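Local coordinates for C381 turret protein (Sulfolobus turreted icosahedral virus, PDB 4IND) that probably builds the turrets that project from the capsid of an archaeal virus, assembling as a pentamer of chains that each carry three jelly-roll domains, at residues A[173-181]-A[225-234]; A[267-278]-A[364-375]. All blocks are in the same frame, centred on the assembly; numbering follows the deposited sequence.

Contact 1: A[173-181]-A[225-234]; sequences LRKGTYAIK and TFLVYLKITG. With 2HP (dihydrogenphosphate ion), chain B; 2HP (dihydrogenphosphate ion), chain Y.
Ile-180 and Leu-230 meet by their CD1 atoms, 3.8 Å apart, on the inner face of a sheet in the second jelly roll. Strands 176-181 and 225-232 run antiparallel, at 165°, and six backbone hydrogen bonds join Gly-176 with Ile-232, Tyr-178 with Leu-230 and Ile-180 with Val-228. Branched Ile-180, Val-228 and Leu-230 suit a sandwich interior: Ile-202 of the facing sheet packs on all three. Near the 173-175 loop, CG1 of Ile-232 lies 3.8 Å from CD2 of Tyr-178, whose ring has Leu-173 CD1 above one face, offset toward the rim, and whose OH bonds to Arg-174 O at 2.7 Å. Gly-176 fits because its backbone angles would press any CB against the preceding carbonyl.

On the other face Ala-179, Leu-227, Tyr-229 and Lys-181 meet the third subunit; small Ala-179 lets the Tyr-229 ring lie close, CB to CE1 3.7 Å, and Tyr-229 OH bonds to Asp-235 there. Extended Lys-231 points to its own chain's third domain, Lys-231 NZ hydrogen-bonding at 2.8 Å to O3 of a phosphate that His-296 also binds. Lys-181 CB touches Leu-227 CD1; Lys-181 CG, anti to the backbone N (chi1 -174°), presses on Thr-225 CG2 at a tight 3.4 Å. After CD, a bend at chi3 turns CE and NZ toward another phosphate. Lys-181 NZ bonds to Asp-235 O of the third subunit and, at 3.1 Å, hydrogen-bonds phosphate O4.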
loop_
_atom_site.group_PDB
_atom_site.type_symbol
_atom_site.label_atom_id
_atom_site.label_comp_id
_atom_site.label_asym_id
_atom_site.label_seq_id
_atom_site.Cartn_x
_atom_site.Cartn_y
_atom_site.Cartn_z
ATOM N N LEU A 173 -4.090 15.461 9.566
ATOM C CA LEU A 173 -4.349 14.106 9.077
ATOM C C LEU A 173 -4.036 14.047 7.600
ATOM O O LEU A 173 -4.502 14.897 6.841
ATOM C CB LEU A 173 -5.814 13.727 9.284
ATOM C CG LEU A 173 -6.329 13.760 10.714
ATOM C CD1 LEU A 173 -7.807 13.364 10.740
ATOM C CD2 LEU A 173 -5.513 12.819 11.591
ATOM N N ARG A 174 -3.262 13.057 7.172
ATOM C CA ARG A 174 -2.990 12.932 5.746
ATOM C C ARG A 174 -4.199 12.245 5.128
ATOM O O ARG A 174 -5.105 11.836 5.844
ATOM C CB ARG A 174 -1.741 12.101 5.515
ATOM C CG ARG A 174 -1.868 10.719 6.118
ATOM C CD ARG A 174 -0.899 9.755 5.490
ATOM N NE ARG A 174 -1.025 8.444 6.100
ATOM C CZ ARG A 174 -0.317 8.021 7.145
ATOM N NH1 ARG A 174 0.600 8.804 7.715
ATOM N NH2 ARG A 174 -0.531 6.798 7.616
ATOM N N LYS A 175 -4.201 12.090 3.816
ATOM C CA LYS A 175 -5.360 11.536 3.119
ATOM C C LYS A 175 -5.820 10.219 3.720
ATOM O O LYS A 175 -5.021 9.367 4.119
ATOM C CB LYS A 175 -5.080 11.363 1.616
ATOM C CG LYS A 175 -4.046 10.294 1.273
ATOM C CD LYS A 175 -3.671 10.357 -0.222
ATOM C CE LYS A 175 -2.740 9.218 -0.626
ATOM N NZ LYS A 175 -3.461 7.905 -0.599
ATOM N N GLY A 176 -7.135 10.054 3.782
ATOM C CA GLY A 176 -7.725 8.859 4.364
ATOM C C GLY A 176 -9.092 9.189 4.925
ATOM O O GLY A 176 -9.532 10.330 4.857
ATOM N N THR A 177 -9.786 8.184 5.445
ATOM C CA THR A 177 -10.990 8.429 6.214
ATOM C C THR A 177 -10.698 8.028 7.643
ATOM O O THR A 177 -10.036 7.014 7.887
ATOM C CB THR A 177 -12.172 7.616 5.650
ATOM O OG1 THR A 177 -12.409 8.021 4.293
ATOM C CG2 THR A 177 -13.438 7.853 6.486
ATOM N N TYR A 178 -11.155 8.841 8.590
ATOM C CA TYR A 178 -10.839 8.620 9.989
ATOM C C TYR A 178 -12.053 8.619 10.887
ATOM O O TYR A 178 -13.017 9.348 10.657
ATOM C CB TYR A 178 -9.920 9.723 10.482
ATOM C CG TYR A 178 -8.592 9.796 9.771
ATOM C CD1 TYR A 178 -7.449 9.251 10.337
ATOM C CD2 TYR A 178 -8.481 10.412 8.533
ATOM C CE1 TYR A 178 -6.210 9.333 9.693
ATOM C CE2 TYR A 178 -7.245 10.502 7.879
ATOM C CZ TYR A 178 -6.128 9.954 8.457
ATOM O OH TYR A 178 -4.903 10.049 7.831
ATOM N N ALA A 179 -11.985 7.810 11.933
ATOM C CA ALA A 179 -12.965 7.869 13.010
ATOM C C ALA A 179 -12.365 8.733 14.108
ATOM O O ALA A 179 -11.186 8.596 14.438
ATOM C CB ALA A 179 -13.279 6.491 13.531
ATOM N N ILE A 180 -13.169 9.635 14.664
ATOM C CA ILE A 180 -12.763 10.364 15.857
ATOM C C ILE A 180 -13.765 9.998 16.942
ATOM O O ILE A 180 -14.954 10.291 16.820
ATOM C CB ILE A 180 -12.794 11.859 15.623
ATOM C CG1 ILE A 180 -11.765 12.233 14.556
ATOM C CG2 ILE A 180 -12.509 12.599 16.926
ATOM C CD1 ILE A 180 -11.875 13.682 14.093
ATOM N N LYS A 181 -13.283 9.308 17.969
ATOM C CA LYS A 181 -14.134 8.809 19.028
ATOM C C LYS A 181 -13.764 9.531 20.318
ATOM O O LYS A 181 -12.580 9.639 20.680
ATOM C CB LYS A 181 -13.977 7.287 19.187
ATOM C CG LYS A 181 -14.954 6.665 20.185
ATOM C CD LYS A 181 -14.627 5.196 20.466
ATOM C CE LYS A 181 -14.752 4.336 19.202
ATOM N NZ LYS A 181 -14.534 2.883 19.524
ATOM N N THR A 225 -20.401 8.514 24.389
ATOM C CA THR A 225 -19.310 8.536 23.420
ATOM C C THR A 225 -19.736 9.291 22.175
ATOM O O THR A 225 -20.796 9.018 21.615
ATOM C CB THR A 225 -18.900 7.102 23.013
ATOM O OG1 THR A 225 -18.626 6.314 24.183
ATOM C CG2 THR A 225 -17.656 7.137 22.125
ATOM N N PHE A 226 -18.928 10.258 21.762
ATOM C CA PHE A 226 -19.105 10.873 20.451
ATOM C C PHE A 226 -18.288 10.051 19.463
ATOM O O PHE A 226 -17.158 9.634 19.768
ATOM C CB PHE A 226 -18.582 12.311 20.441
ATOM C CG PHE A 226 -19.342 13.246 21.347
ATOM C CD1 PHE A 226 -20.692 13.491 21.138
ATOM C CD2 PHE A 226 -18.706 13.884 22.387
ATOM C CE1 PHE A 226 -21.387 14.362 21.970
ATOM C CE2 PHE A 226 -19.383 14.765 23.217
ATOM C CZ PHE A 226 -20.716 15.002 23.011
ATOM N N LEU A 227 -18.863 9.789 18.294
ATOM C CA LEU A 227 -18.163 9.044 17.255
ATOM C C LEU A 227 -18.566 9.655 15.936
ATOM O O LEU A 227 -19.715 9.518 15.499
ATOM C CB LEU A 227 -18.560 7.561 17.288
ATOM C CG LEU A 227 -17.983 6.694 16.161
ATOM C CD1 LEU A 227 -16.471 6.888 16.067
ATOM C CD2 LEU A 227 -18.311 5.227 16.350
ATOM N N VAL A 228 -17.634 10.354 15.316
ATOM C CA VAL A 228 -17.873 10.955 14.009
ATOM C C VAL A 228 -16.746 10.571 13.052
ATOM O O VAL A 228 -15.760 9.993 13.470
ATOM C CB VAL A 228 -18.003 12.484 14.101
ATOM C CG1 VAL A 228 -19.170 12.852 14.995
ATOM C CG2 VAL A 228 -16.715 13.091 14.631
ATOM N N TYR A 229 -16.918 10.858 11.769
ATOM C CA TYR A 229 -15.946 10.416 10.788
ATOM C C TYR A 229 -15.616 11.569 9.856
ATOM O O TYR A 229 -16.491 12.351 9.509
ATOM C CB TYR A 229 -16.518 9.236 9.984
ATOM C CG TYR A 229 -16.987 8.060 10.809
ATOM C CD1 TYR A 229 -16.131 7.019 11.129
ATOM C CD2 TYR A 229 -18.295 7.977 11.249
ATOM C CE1 TYR A 229 -16.576 5.915 11.869
ATOM C CE2 TYR A 229 -18.740 6.889 11.997
ATOM C CZ TYR A 229 -17.866 5.871 12.308
ATOM O OH TYR A 229 -18.282 4.792 13.044
ATOM N N LEU A 230 -14.358 11.661 9.436
ATOM C CA LEU A 230 -13.931 12.676 8.483
ATOM C C LEU A 230 -13.334 12.005 7.283
ATOM O O LEU A 230 -12.442 11.167 7.429
ATOM C CB LEU A 230 -12.814 13.547 9.088
ATOM C CG LEU A 230 -13.146 14.449 10.251
ATOM C CD1 LEU A 230 -11.874 15.221 10.673
ATOM C CD2 LEU A 230 -14.214 15.396 9.802
ATOM N N LYS A 231 -13.798 12.379 6.098
ATOM C CA LYS A 231 -13.089 11.963 4.898
ATOM C C LYS A 231 -12.064 13.023 4.510
ATOM O O LYS A 231 -12.411 14.111 4.047
ATOM C CB LYS A 231 -14.038 11.692 3.740
ATOM C CG LYS A 231 -13.264 11.254 2.483
ATOM C CD LYS A 231 -14.158 10.929 1.295
ATOM C CE LYS A 231 -13.278 10.409 0.165
ATOM N NZ LYS A 231 -14.039 10.069 -1.053
ATOM N N ILE A 232 -10.793 12.725 4.733
ATOM C CA ILE A 232 -9.741 13.664 4.365
ATOM C C ILE A 232 -9.295 13.341 2.945
ATOM O O ILE A 232 -8.580 12.374 2.722
ATOM C CB ILE A 232 -8.547 13.564 5.321
ATOM C CG1 ILE A 232 -9.014 13.776 6.773
ATOM C CG2 ILE A 232 -7.446 14.579 4.927
ATOM C CD1 ILE A 232 -9.543 15.205 7.040
ATOM N N THR A 233 -9.760 14.126 1.986
ATOM C CA THR A 233 -9.315 13.977 0.599
ATOM C C THR A 233 -7.802 14.164 0.555
ATOM O O THR A 233 -7.091 13.458 -0.160
ATOM C CB THR A 233 -9.968 15.026 -0.282
ATOM O OG1 THR A 233 -11.377 14.791 -0.316
ATOM C CG2 THR A 233 -9.406 14.982 -1.706
ATOM N N GLY A 234 -7.315 15.113 1.341
ATOM C CA GLY A 234 -5.895 15.418 1.353
ATOM C C GLY A 234 -5.551 16.867 1.087
ATOM O O GLY A 234 -4.416 17.299 1.354
HETATM P P 2HP B . -16.479 7.449 -0.831
HETATM O O1 2HP B . -17.928 7.076 -0.738
HETATM O O2 2HP B . -16.132 7.796 0.588
HETATM O O3 2HP B . -16.316 8.670 -1.800
HETATM O O4 2HP B . -15.601 6.239 -1.263
HETATM P P 2HP Y . -11.841 0.500 20.817
HETATM O O1 2HP Y . -13.232 -0.104 20.461
HETATM O O2 2HP Y . -10.846 0.249 19.728
HETATM O O3 2HP Y . -11.229 -0.212 21.973
HETATM O O4 2HP Y . -12.006 2.022 21.088
#

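Contact 2: A[267-278]-A[364-375]; sequences ENTNFVTQSVTL and SVTITLILVYEQ
A classic beta bulge opens the pairing of strands 267-278 and 365-375: Glu-267 and Asn-268 both face Gln-375, whose O accepts a bond from Glu-267 N at 2.8 Å and a weak one from Asn-268 N. OE2 of Glu-267 lies against Gln-375 CG, while the amide planes of Asn-268 and Gln-375 stand 86° apart. Gln-375 NE2 is held elsewhere, by Ser-295 OG. One water links Thr-269 OG1 and Glu-374 OE1.

Beyond the bulge, backbone hydrogen bonds join alternate pairs from Asn-270 with Tyr-373 to Leu-278 with Val-365. Asn-270 crosses the Tyr-373 ring obliquely, amide and ring planes 41° apart, with Asn-270 CB 3.7 Å from Tyr-373 CE2. Val-272 CG1 reaches the edge of the same ring, near its plane. Tyr-373 CG sits between its backbone N and carbonyl carbon (chi1 72°), which swings the ring toward the partner strand.

These are the first and last strands of the third, nucleoplasmin-like jelly roll. Val-276, Leu-278 and Ile-367 supply apolar bulk on the face turned to the other sheet, Leu-278 CD1 meeting Ile-367 CD1. On the outer face Phe-271 packs CD1 against Val-372 CG2 at 3.7 Å, its ring edge-to-face with Trp-331 of the third subunit. Farther along, where this face is more exposed, short hydroxyl residues hydrogen-bond across the strands: Ser-275 OG with Thr-368 OG1, and Thr-277 OG1 with Thr-366 OG1, each 2.9 Å apart.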
loop_
_atom_site.group_PDB
_atom_site.type_symbol
_atom_site.label_atom_id
_atom_site.label_comp_id
_atom_site.label_asym_id
_atom_site.label_seq_id
_atom_site.Cartn_x
_atom_site.Cartn_y
_atom_site.Cartn_z
ATOM N N GLU A 267 -22.707 2.872 6.168
ATOM C CA GLU A 267 -23.530 2.883 7.368
ATOM C C GLU A 267 -24.889 2.256 7.118
ATOM O O GLU A 267 -25.427 1.541 7.962
ATOM C CB GLU A 267 -23.673 4.311 7.884
ATOM C CG GLU A 267 -22.326 4.917 8.221
ATOM C CD GLU A 267 -22.428 6.318 8.798
ATOM O OE1 GLU A 267 -21.503 6.726 9.533
ATOM O OE2 GLU A 267 -23.422 7.019 8.510
ATOM N N ASN A 268 -25.440 2.525 5.943
ATOM C CA ASN A 268 -26.691 1.899 5.541
ATOM C C ASN A 268 -27.007 2.170 4.080
ATOM O O ASN A 268 -26.440 3.066 3.452
ATOM C CB ASN A 268 -27.852 2.345 6.436
ATOM C CG ASN A 268 -27.946 3.849 6.554
ATOM O OD1 ASN A 268 -28.306 4.533 5.609
ATOM N ND2 ASN A 268 -27.626 4.373 7.716
ATOM N N THR A 269 -27.910 1.375 3.529
ATOM C CA THR A 269 -28.291 1.534 2.138
ATOM C C THR A 269 -29.801 1.516 2.169
ATOM O O THR A 269 -30.383 0.709 2.879
ATOM C CB THR A 269 -27.747 0.388 1.280
ATOM O OG1 THR A 269 -26.321 0.287 1.452
ATOM C CG2 THR A 269 -28.078 0.608 -0.203
ATOM N N ASN A 270 -30.432 2.435 1.444
ATOM C CA ASN A 270 -31.857 2.668 1.606
ATOM C C ASN A 270 -32.550 2.904 0.285
ATOM O O ASN A 270 -32.015 3.580 -0.599
ATOM C CB ASN A 270 -32.098 3.875 2.512
ATOM C CG ASN A 270 -31.651 3.625 3.943
ATOM O OD1 ASN A 270 -32.298 2.897 4.687
ATOM N ND2 ASN A 270 -30.543 4.228 4.329
ATOM N N PHE A 271 -33.733 2.316 0.168
ATOM C CA PHE A 271 -34.675 2.620 -0.880
ATOM C C PHE A 271 -35.667 3.578 -0.234
ATOM O O PHE A 271 -36.306 3.241 0.766
ATOM C CB PHE A 271 -35.381 1.330 -1.299
ATOM C CG PHE A 271 -36.439 1.510 -2.347
ATOM C CD1 PHE A 271 -36.209 1.088 -3.654
ATOM C CD2 PHE A 271 -37.677 2.059 -2.033
ATOM C CE1 PHE A 271 -37.193 1.221 -4.641
ATOM C CE2 PHE A 271 -38.678 2.200 -3.014
ATOM C CZ PHE A 271 -38.432 1.777 -4.318
ATOM N N VAL A 272 -35.798 4.773 -0.798
ATOM C CA VAL A 272 -36.667 5.781 -0.203
ATOM C C VAL A 272 -37.591 6.364 -1.251
ATOM O O VAL A 272 -37.296 6.353 -2.449
ATOM C CB VAL A 272 -35.863 6.891 0.525
ATOM C CG1 VAL A 272 -35.077 7.726 -0.465
ATOM C CG2 VAL A 272 -36.802 7.775 1.326
ATOM N N THR A 273 -38.731 6.856 -0.795
ATOM C CA THR A 273 -39.744 7.367 -1.699
ATOM C C THR A 273 -40.196 8.738 -1.213
ATOM O O THR A 273 -40.236 8.999 -0.008
ATOM C CB THR A 273 -40.946 6.407 -1.785
ATOM O OG1 THR A 273 -41.744 6.755 -2.917
ATOM C CG2 THR A 273 -41.789 6.495 -0.531
ATOM N N GLN A 274 -40.531 9.614 -2.151
ATOM C CA GLN A 274 -40.945 10.959 -1.799
ATOM C C GLN A 274 -41.929 11.467 -2.832
ATOM O O GLN A 274 -41.634 11.460 -4.023
ATOM C CB GLN A 274 -39.721 11.875 -1.740
ATOM C CG GLN A 274 -40.045 13.338 -1.492
ATOM C CD GLN A 274 -40.594 13.580 -0.106
ATOM O OE1 GLN A 274 -40.059 13.074 0.880
ATOM N NE2 GLN A 274 -41.673 14.350 -0.021
ATOM N N SER A 275 -43.102 11.900 -2.383
ATOM C CA SER A 275 -44.087 12.471 -3.290
ATOM C C SER A 275 -44.029 13.987 -3.299
ATOM O O SER A 275 -43.681 14.618 -2.299
ATOM C CB SER A 275 -45.496 12.007 -2.938
ATOM O OG SER A 275 -45.688 10.667 -3.346
ATOM N N VAL A 276 -44.363 14.561 -4.449
ATOM C CA VAL A 276 -44.396 16.008 -4.605
ATOM C C VAL A 276 -45.627 16.365 -5.402
ATOM O O VAL A 276 -45.875 15.798 -6.470
ATOM C CB VAL A 276 -43.147 16.535 -5.321
ATOM C CG1 VAL A 276 -43.295 18.018 -5.597
ATOM C CG2 VAL A 276 -41.915 16.270 -4.479
ATOM N N THR A 277 -46.415 17.295 -4.877
ATOM C CA THR A 277 -47.624 17.723 -5.557
ATOM C C THR A 277 -47.410 19.063 -6.232
ATOM O O THR A 277 -47.003 20.036 -5.592
ATOM C CB THR A 277 -48.814 17.801 -4.592
ATOM O OG1 THR A 277 -49.129 16.485 -4.125
ATOM C CG2 THR A 277 -50.025 18.376 -5.289
ATOM N N LEU A 278 -47.686 19.105 -7.532
ATOM C CA LEU A 278 -47.410 20.283 -8.339
ATOM C C LEU A 278 -48.702 20.956 -8.740
ATOM O O LEU A 278 -49.633 20.303 -9.211
ATOM C CB LEU A 278 -46.609 19.897 -9.589
ATOM C CG LEU A 278 -45.266 19.204 -9.333
ATOM C CD1 LEU A 278 -44.683 18.636 -10.622
ATOM C CD2 LEU A 278 -44.279 20.155 -8.668
ATOM N N SER A 364 -53.865 19.767 -10.056
ATOM C CA SER A 364 -52.533 19.458 -9.559
ATOM C C SER A 364 -52.081 18.083 -10.041
ATOM O O SER A 364 -52.905 17.223 -10.345
ATOM C CB SER A 364 -52.503 19.527 -8.029
ATOM O OG SER A 364 -53.308 18.509 -7.460
ATOM N N VAL A 365 -50.766 17.895 -10.122
ATOM C CA VAL A 365 -50.181 16.617 -10.507
ATOM C C VAL A 365 -49.251 16.155 -9.399
ATOM O O VAL A 365 -48.438 16.937 -8.893
ATOM C CB VAL A 365 -49.347 16.742 -11.790
ATOM C CG1 VAL A 365 -48.958 15.364 -12.309
ATOM C CG2 VAL A 365 -50.098 17.515 -12.845
ATOM N N THR A 366 -49.366 14.886 -9.024
ATOM C CA THR A 366 -48.505 14.326 -7.993
ATOM C C THR A 366 -47.538 13.326 -8.610
ATOM O O THR A 366 -47.948 12.358 -9.252
ATOM C CB THR A 366 -49.318 13.640 -6.869
ATOM O OG1 THR A 366 -50.092 14.618 -6.165
ATOM C CG2 THR A 366 -48.386 12.943 -5.887
ATOM N N ILE A 367 -46.251 13.574 -8.418
ATOM C CA ILE A 367 -45.220 12.662 -8.881
ATOM C C ILE A 367 -44.529 12.043 -7.684
ATOM O O ILE A 367 -44.507 12.622 -6.599
ATOM C CB ILE A 367 -44.182 13.390 -9.730
ATOM C CG1 ILE A 367 -43.554 14.518 -8.920
ATOM C CG2 ILE A 367 -44.819 13.951 -10.994
ATOM C CD1 ILE A 367 -42.449 15.240 -9.656
ATOM N N THR A 368 -43.968 10.862 -7.882
ATOM C CA THR A 368 -43.311 10.162 -6.796
ATOM C C THR A 368 -41.913 9.771 -7.211
ATOM O O THR A 368 -41.732 9.087 -8.222
ATOM C CB THR A 368 -44.103 8.921 -6.380
ATOM O OG1 THR A 368 -45.390 9.326 -5.897
ATOM C CG2 THR A 368 -43.368 8.158 -5.277
ATOM N N LEU A 369 -40.934 10.230 -6.430
ATOM C CA LEU A 369 -39.546 9.916 -6.649
ATOM C C LEU A 369 -39.197 8.703 -5.798
ATOM O O LEU A 369 -39.563 8.630 -4.633
ATOM C CB LEU A 369 -38.672 11.100 -6.221
ATOM C CG LEU A 369 -37.167 10.861 -6.165
ATOM C CD1 LEU A 369 -36.635 10.653 -7.560
ATOM C CD2 LEU A 369 -36.438 12.024 -5.468
ATOM N N ILE A 370 -38.512 7.736 -6.392
ATOM C CA ILE A 370 -37.880 6.697 -5.602
ATOM C C ILE A 370 -36.380 6.805 -5.823
ATOM O O ILE A 370 -35.914 7.194 -6.905
ATOM C CB ILE A 370 -38.390 5.284 -5.930
ATOM C CG1 ILE A 370 -37.932 4.852 -7.313
ATOM C CG2 ILE A 370 -39.904 5.208 -5.842
ATOM C CD1 ILE A 370 -38.629 3.597 -7.788
ATOM N N LEU A 371 -35.631 6.477 -4.784
ATOM C CA LEU A 371 -34.197 6.675 -4.786
ATOM C C LEU A 371 -33.560 5.554 -3.976
ATOM O O LEU A 371 -34.076 5.174 -2.918
ATOM C CB LEU A 371 -33.884 8.050 -4.194
ATOM C CG LEU A 371 -32.428 8.430 -3.961
ATOM C CD1 LEU A 371 -31.687 8.486 -5.287
ATOM C CD2 LEU A 371 -32.342 9.764 -3.233
ATOM N N VAL A 372 -32.483 4.981 -4.507
ATOM C CA VAL A 372 -31.656 4.067 -3.739
ATOM C C VAL A 372 -30.329 4.761 -3.529
ATOM O O VAL A 372 -29.711 5.219 -4.491
ATOM C CB VAL A 372 -31.423 2.744 -4.477
ATOM C CG1 VAL A 372 -30.442 1.892 -3.694
ATOM C CG2 VAL A 372 -32.749 2.010 -4.660
ATOM N N TYR A 373 -29.890 4.838 -2.275
ATOM C CA TYR A 373 -28.633 5.526 -1.966
ATOM C C TYR A 373 -27.944 4.833 -0.812
ATOM O O TYR A 373 -28.591 4.117 -0.025
ATOM C CB TYR A 373 -28.900 6.984 -1.597
ATOM C CG TYR A 373 -29.556 7.154 -0.247
ATOM C CD1 TYR A 373 -28.795 7.329 0.899
ATOM C CD2 TYR A 373 -30.938 7.138 -0.113
ATOM C CE1 TYR A 373 -29.393 7.488 2.137
ATOM C CE2 TYR A 373 -31.544 7.296 1.124
ATOM C CZ TYR A 373 -30.763 7.458 2.239
ATOM O OH TYR A 373 -31.345 7.610 3.470
ATOM N N GLU A 374 -26.641 5.041 -0.706
ATOM C CA GLU A 374 -25.887 4.576 0.435
ATOM C C GLU A 374 -25.518 5.788 1.270
ATOM O O GLU A 374 -25.246 6.864 0.731
ATOM C CB GLU A 374 -24.591 3.883 -0.016
ATOM C CG GLU A 374 -24.766 2.693 -0.947
ATOM C CD GLU A 374 -23.422 2.115 -1.414
ATOM O OE1 GLU A 374 -23.378 0.937 -1.827
ATOM O OE2 GLU A 374 -22.405 2.842 -1.374
ATOM N N GLN A 375 -25.519 5.623 2.586
ATOM C CA GLN A 375 -24.913 6.624 3.472
ATOM C C GLN A 375 -23.570 6.077 3.917
ATOM O O GLN A 375 -23.483 4.957 4.437
ATOM C CB GLN A 375 -25.816 6.888 4.678
ATOM C CG GLN A 375 -25.206 7.865 5.684
ATOM C CD GLN A 375 -26.228 8.374 6.677
ATOM O OE1 GLN A 375 -27.347 7.871 6.745
ATOM N NE2 GLN A 375 -25.856 9.389 7.442
HETATM O O HOH W 1 -24.505 -0.837 -0.101
#

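Both contacts pair antiparallel strands at one side of a four-stranded jelly-roll sheet, but in successive domains, their centres about 29 Å apart. In contact 1 the second and third strands of the second domain's sheet meet; in contact 2 the first and fourth of the third domain's do. Contact 1 is mostly buried, near the middle of the chain, and its polar ends include lysines directed at phosphates. Contact 2 is longer, only partly buried and toward one end of the chain, with hydroxyl pairs on its exposed part and amides around its bulge. Both touch the third subunit, and they adjoin directly where Tyr-229 CE2 packs on Glu-267 OE1 at 3.7 Å.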